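Long-range contact in N5-Carboxyaminoimidazole ribonucleotide synthetase (Staphylococcus aureus subsp. aureus, PDB 3ORQ), which catalyses the ATP-dependent carboxylation of 5-aminoimidazole ribonucleotide with bicarbonate to N5-carboxyaminoimidazole ribonucleotide, a step of purine biosynthesis: residues Pro312-Leu326 with Val362-Glu374. Sequence-based numbering, arbitrary orientation.
Sequences PAVMMNLLGKDLDLL and VNQTEQDMYAKFE
The ring of F373 is clamped between two methyl groups of segment 312-326. L326 CD1 lies over one face, 3.8 Å from the ring centroid. M316 CE lies over the opposite face, with CE also 3.8 Å from the F373 centroid. Both sit close to the ring normal and make CH-pi contacts. M316 and M369 are selenomethionines. The M316 chain is bent at chi2 and chi3, which folds its methyl back over the F373 ring. Its selenium stands oblique to the ring, a Met-aromatic contact, and also packs on M369, with M316 SE 3.8 Å from M369 CB. M316 CB meets the far end of the ring, 3.5 Å from F373 CZ.

D322 approaches the same ring at its edge, with OD1 3.6 Å from F373 CD2. The carboxylate plane is turned 66° from the ring plane. The backbone N-H of L319, the N-cap residue of helix 320-326, holds D322 OD2 within the turn. A water on OD1 makes a weak link to F373 O.

Toward the start of helix 362-372 the packing is aliphatic. V314 and T365 run past each other in opposite senses, with V314 CG2 3.5 Å from T365 CG2. V362 CG2 reaches P312 CB at 3.6 Å. Near the chain end, L325 CD2 and L326 CD2 rest against the carbonyl of K372. The E374 side chain crosses L325 at a slant, its CG near L325 CD2.

Both segments belong to the C-terminal domain of this ATP-grasp enzyme. Strand 313-319 and helix 362-372 run nearly parallel, their axes 21° apart and 8.6 Å at closest approach. Helix 362-372 packs on one face of the antiparallel sheet, where strand 313-319 lies between strands 221-227 and 351-358. M316 also touches F223 and M355 on these two neighbours, and V362 touches I226. Helix 320-326 packs against the C-terminal end of helix 362-372.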
# COMPACT_ATOMS: atom_id res chain seq x y z
N PRO A 312 12.03 4.84 12.31
CA PRO A 312 11.85 3.78 13.29
C PRO A 312 10.38 3.68 13.60
O PRO A 312 9.61 4.62 13.25
CB PRO A 312 12.58 4.30 14.53
CG PRO A 312 13.59 5.32 14.04
CD PRO A 312 12.86 5.97 12.83
N ALA A 313 9.97 2.58 14.26
CA ALA A 313 8.56 2.27 14.33
C ALA A 313 8.17 1.40 15.51
O ALA A 313 8.96 0.61 16.01
CB ALA A 313 8.09 1.62 13.00
N VAL A 314 6.94 1.57 15.95
CA VAL A 314 6.41 0.82 17.05
C VAL A 314 5.08 0.31 16.56
O VAL A 314 4.17 1.10 16.26
CB VAL A 314 6.18 1.73 18.28
CG1 VAL A 314 5.54 0.94 19.39
CG2 VAL A 314 7.48 2.29 18.76
N MSE A 315 4.97 -1.00 16.42
CA MSE A 315 3.75 -1.52 15.86
C MSE A 315 3.00 -2.28 16.95
O MSE A 315 3.61 -3.06 17.69
CB MSE A 315 4.09 -2.47 14.73
CG MSE A 315 2.83 -3.11 14.12
SE MSE A 315 3.17 -4.90 13.52
CE MSE A 315 1.64 -5.66 14.36
N MSE A 316 1.69 -2.06 17.06
CA MSE A 316 0.85 -2.74 18.06
C MSE A 316 -0.16 -3.60 17.33
O MSE A 316 -0.77 -3.13 16.38
CB MSE A 316 0.07 -1.73 18.93
CG MSE A 316 0.89 -0.62 19.54
SE MSE A 316 2.22 -1.29 20.79
CE MSE A 316 1.04 -1.99 22.16
N ASN A 317 -0.35 -4.84 17.77
CA ASN A 317 -1.47 -5.63 17.26
C ASN A 317 -2.76 -5.05 17.78
O ASN A 317 -2.78 -4.38 18.81
CB ASN A 317 -1.35 -7.07 17.71
CG ASN A 317 -0.82 -7.97 16.62
OD1 ASN A 317 -0.73 -7.57 15.44
ND2 ASN A 317 -0.44 -9.19 16.99
N LEU A 318 -3.85 -5.27 17.06
CA LEU A 318 -5.19 -4.93 17.61
C LEU A 318 -6.06 -6.17 17.70
O LEU A 318 -6.71 -6.56 16.75
CB LEU A 318 -5.88 -3.79 16.85
CG LEU A 318 -5.25 -2.38 16.92
CD1 LEU A 318 -5.66 -1.47 15.74
CD2 LEU A 318 -5.58 -1.71 18.27
N LEU A 319 -6.05 -6.81 18.87
CA LEU A 319 -7.04 -7.89 19.16
C LEU A 319 -8.44 -7.31 19.29
O LEU A 319 -8.59 -6.11 19.45
CB LEU A 319 -6.66 -8.61 20.45
CG LEU A 319 -5.24 -9.11 20.47
CD1 LEU A 319 -4.86 -9.78 21.85
CD2 LEU A 319 -5.05 -10.05 19.26
N GLY A 320 -9.46 -8.15 19.23
CA GLY A 320 -10.85 -7.69 19.43
C GLY A 320 -11.01 -6.79 20.66
O GLY A 320 -11.71 -5.78 20.62
N LYS A 321 -10.32 -7.14 21.74
CA LYS A 321 -10.46 -6.42 23.00
C LYS A 321 -9.77 -5.07 22.93
O LYS A 321 -10.17 -4.12 23.61
CB LYS A 321 -9.91 -7.24 24.19
CG LYS A 321 -8.38 -7.41 24.17
CD LYS A 321 -7.93 -8.26 25.36
CE LYS A 321 -6.46 -8.62 25.27
NZ LYS A 321 -5.89 -9.00 26.59
N ASP A 322 -8.73 -4.97 22.09
CA ASP A 322 -8.08 -3.69 21.89
C ASP A 322 -9.02 -2.72 21.16
O ASP A 322 -9.09 -1.53 21.52
CB ASP A 322 -6.76 -3.88 21.15
CG ASP A 322 -5.83 -4.83 21.87
OD1 ASP A 322 -5.72 -4.67 23.10
OD2 ASP A 322 -5.20 -5.72 21.23
N LEU A 323 -9.76 -3.23 20.16
CA LEU A 323 -10.82 -2.43 19.50
C LEU A 323 -11.87 -1.97 20.50
O LEU A 323 -12.29 -0.82 20.46
CB LEU A 323 -11.50 -3.19 18.35
CG LEU A 323 -10.61 -3.64 17.18
CD1 LEU A 323 -11.48 -4.13 16.06
CD2 LEU A 323 -9.61 -2.55 16.68
N ASP A 324 -12.29 -2.87 21.41
CA ASP A 324 -13.31 -2.49 22.42
C ASP A 324 -12.87 -1.25 23.18
O ASP A 324 -13.61 -0.26 23.24
CB ASP A 324 -13.62 -3.64 23.38
CG ASP A 324 -14.33 -4.79 22.70
OD1 ASP A 324 -15.00 -4.55 21.68
OD2 ASP A 324 -14.19 -5.94 23.16
N LEU A 325 -11.65 -1.33 23.74
CA LEU A 325 -10.94 -0.23 24.40
C LEU A 325 -10.71 1.03 23.53
O LEU A 325 -10.92 2.15 24.01
CB LEU A 325 -9.58 -0.74 24.91
CG LEU A 325 -8.70 0.19 25.77
CD1 LEU A 325 -9.45 0.55 27.09
CD2 LEU A 325 -7.33 -0.44 26.12
N LEU A 326 -10.25 0.86 22.28
CA LEU A 326 -9.62 2.00 21.59
C LEU A 326 -10.36 2.60 20.39
O LEU A 326 -10.04 3.73 19.97
CB LEU A 326 -8.16 1.68 21.22
CG LEU A 326 -7.22 1.39 22.39
CD1 LEU A 326 -5.92 0.71 21.94
CD2 LEU A 326 -6.90 2.69 23.12
N VAL A 362 11.55 6.10 19.91
CA VAL A 362 10.94 4.80 20.16
C VAL A 362 10.64 4.58 21.64
O VAL A 362 9.57 4.11 22.00
CB VAL A 362 11.86 3.68 19.61
CG1 VAL A 362 11.38 2.38 20.07
CG2 VAL A 362 11.91 3.71 18.02
N ASN A 363 11.60 4.91 22.50
CA ASN A 363 11.42 4.64 23.93
C ASN A 363 10.23 5.39 24.52
O ASN A 363 9.46 4.83 25.28
CB ASN A 363 12.71 4.86 24.71
CG ASN A 363 13.77 3.80 24.37
OD1 ASN A 363 13.51 2.87 23.62
ND2 ASN A 363 14.96 3.97 24.90
N GLN A 364 10.05 6.63 24.09
CA GLN A 364 8.90 7.42 24.47
C GLN A 364 7.60 6.85 23.89
O GLN A 364 6.65 6.58 24.63
CB GLN A 364 9.06 8.86 24.03
CG GLN A 364 7.89 9.73 24.45
CD GLN A 364 7.69 9.74 25.97
OE1 GLN A 364 8.48 10.34 26.69
NE2 GLN A 364 6.65 9.08 26.44
N THR A 365 7.57 6.67 22.56
CA THR A 365 6.42 6.05 21.92
C THR A 365 6.03 4.75 22.63
O THR A 365 4.85 4.48 22.84
CB THR A 365 6.67 5.73 20.45
OG1 THR A 365 6.89 6.95 19.73
CG2 THR A 365 5.47 4.96 19.88
N GLU A 366 7.03 3.95 23.01
CA GLU A 366 6.77 2.70 23.73
C GLU A 366 5.97 2.98 25.01
O GLU A 366 4.99 2.27 25.30
CB GLU A 366 8.06 1.95 24.07
CG GLU A 366 7.76 0.62 24.75
CD GLU A 366 9.00 -0.12 25.19
OE1 GLU A 366 9.08 -1.33 24.91
OE2 GLU A 366 9.88 0.50 25.83
N GLN A 367 6.39 4.00 25.76
CA GLN A 367 5.68 4.40 26.99
C GLN A 367 4.26 4.79 26.67
O GLN A 367 3.33 4.31 27.31
CB GLN A 367 6.37 5.59 27.69
CG GLN A 367 7.61 5.22 28.48
CD GLN A 367 7.38 4.02 29.41
OE1 GLN A 367 8.02 2.99 29.25
NE2 GLN A 367 6.45 4.15 30.34
N ASP A 368 4.11 5.67 25.68
CA ASP A 368 2.81 6.15 25.21
C ASP A 368 1.83 5.01 24.99
O ASP A 368 0.68 5.09 25.43
CB ASP A 368 2.95 6.95 23.91
CG ASP A 368 3.72 8.25 24.08
OD1 ASP A 368 4.05 8.61 25.23
OD2 ASP A 368 4.00 8.93 23.03
N MSE A 369 2.30 3.96 24.32
CA MSE A 369 1.52 2.77 24.00
C MSE A 369 1.21 1.91 25.25
O MSE A 369 0.13 1.32 25.34
CB MSE A 369 2.25 1.90 22.94
CG MSE A 369 2.44 2.53 21.53
SE MSE A 369 0.72 3.10 20.86
CE MSE A 369 0.83 5.01 21.17
N TYR A 370 2.14 1.80 26.18
CA TYR A 370 1.87 1.04 27.41
C TYR A 370 0.67 1.63 28.14
O TYR A 370 -0.25 0.92 28.53
CB TYR A 370 3.06 1.05 28.34
CG TYR A 370 4.11 0.00 28.05
CD1 TYR A 370 3.74 -1.30 27.68
CD2 TYR A 370 5.46 0.31 28.16
CE1 TYR A 370 4.70 -2.26 27.42
CE2 TYR A 370 6.44 -0.66 27.90
CZ TYR A 370 6.05 -1.94 27.54
OH TYR A 370 7.00 -2.89 27.29
N ALA A 371 0.69 2.96 28.27
CA ALA A 371 -0.40 3.68 28.90
C ALA A 371 -1.69 3.53 28.09
O ALA A 371 -2.77 3.43 28.65
CB ALA A 371 -0.02 5.14 29.06
N LYS A 372 -1.58 3.49 26.77
CA LYS A 372 -2.78 3.42 25.95
C LYS A 372 -3.46 2.04 26.01
O LYS A 372 -4.68 1.98 26.05
CB LYS A 372 -2.49 3.85 24.51
CG LYS A 372 -3.63 4.62 23.91
CD LYS A 372 -3.57 6.10 24.26
CE LYS A 372 -4.98 6.69 24.16
NZ LYS A 372 -5.09 8.17 24.40
N PHE A 373 -2.68 0.97 26.03
CA PHE A 373 -3.24 -0.39 26.03
C PHE A 373 -3.56 -0.93 27.42
O PHE A 373 -3.93 -2.08 27.55
CB PHE A 373 -2.35 -1.38 25.25
CG PHE A 373 -2.49 -1.24 23.74
CD1 PHE A 373 -2.00 -0.10 23.08
CD2 PHE A 373 -3.08 -2.24 22.97
CE1 PHE A 373 -2.12 0.02 21.68
CE2 PHE A 373 -3.21 -2.09 21.55
CZ PHE A 373 -2.73 -0.96 20.94
N GLU A 374 -3.42 -0.06 28.43
CA GLU A 374 -3.71 -0.31 29.88
C GLU A 374 -2.44 -0.72 30.59
O GLU A 374 -2.10 -0.15 31.61
CB GLU A 374 -4.83 -1.34 30.15
CG GLU A 374 -6.23 -0.87 29.78
CD GLU A 374 -7.28 -2.02 29.74
OE1 GLU A 374 -8.43 -1.80 30.18
OE2 GLU A 374 -6.95 -3.13 29.25
O HOH W 1 -6.32 -3.99 25.92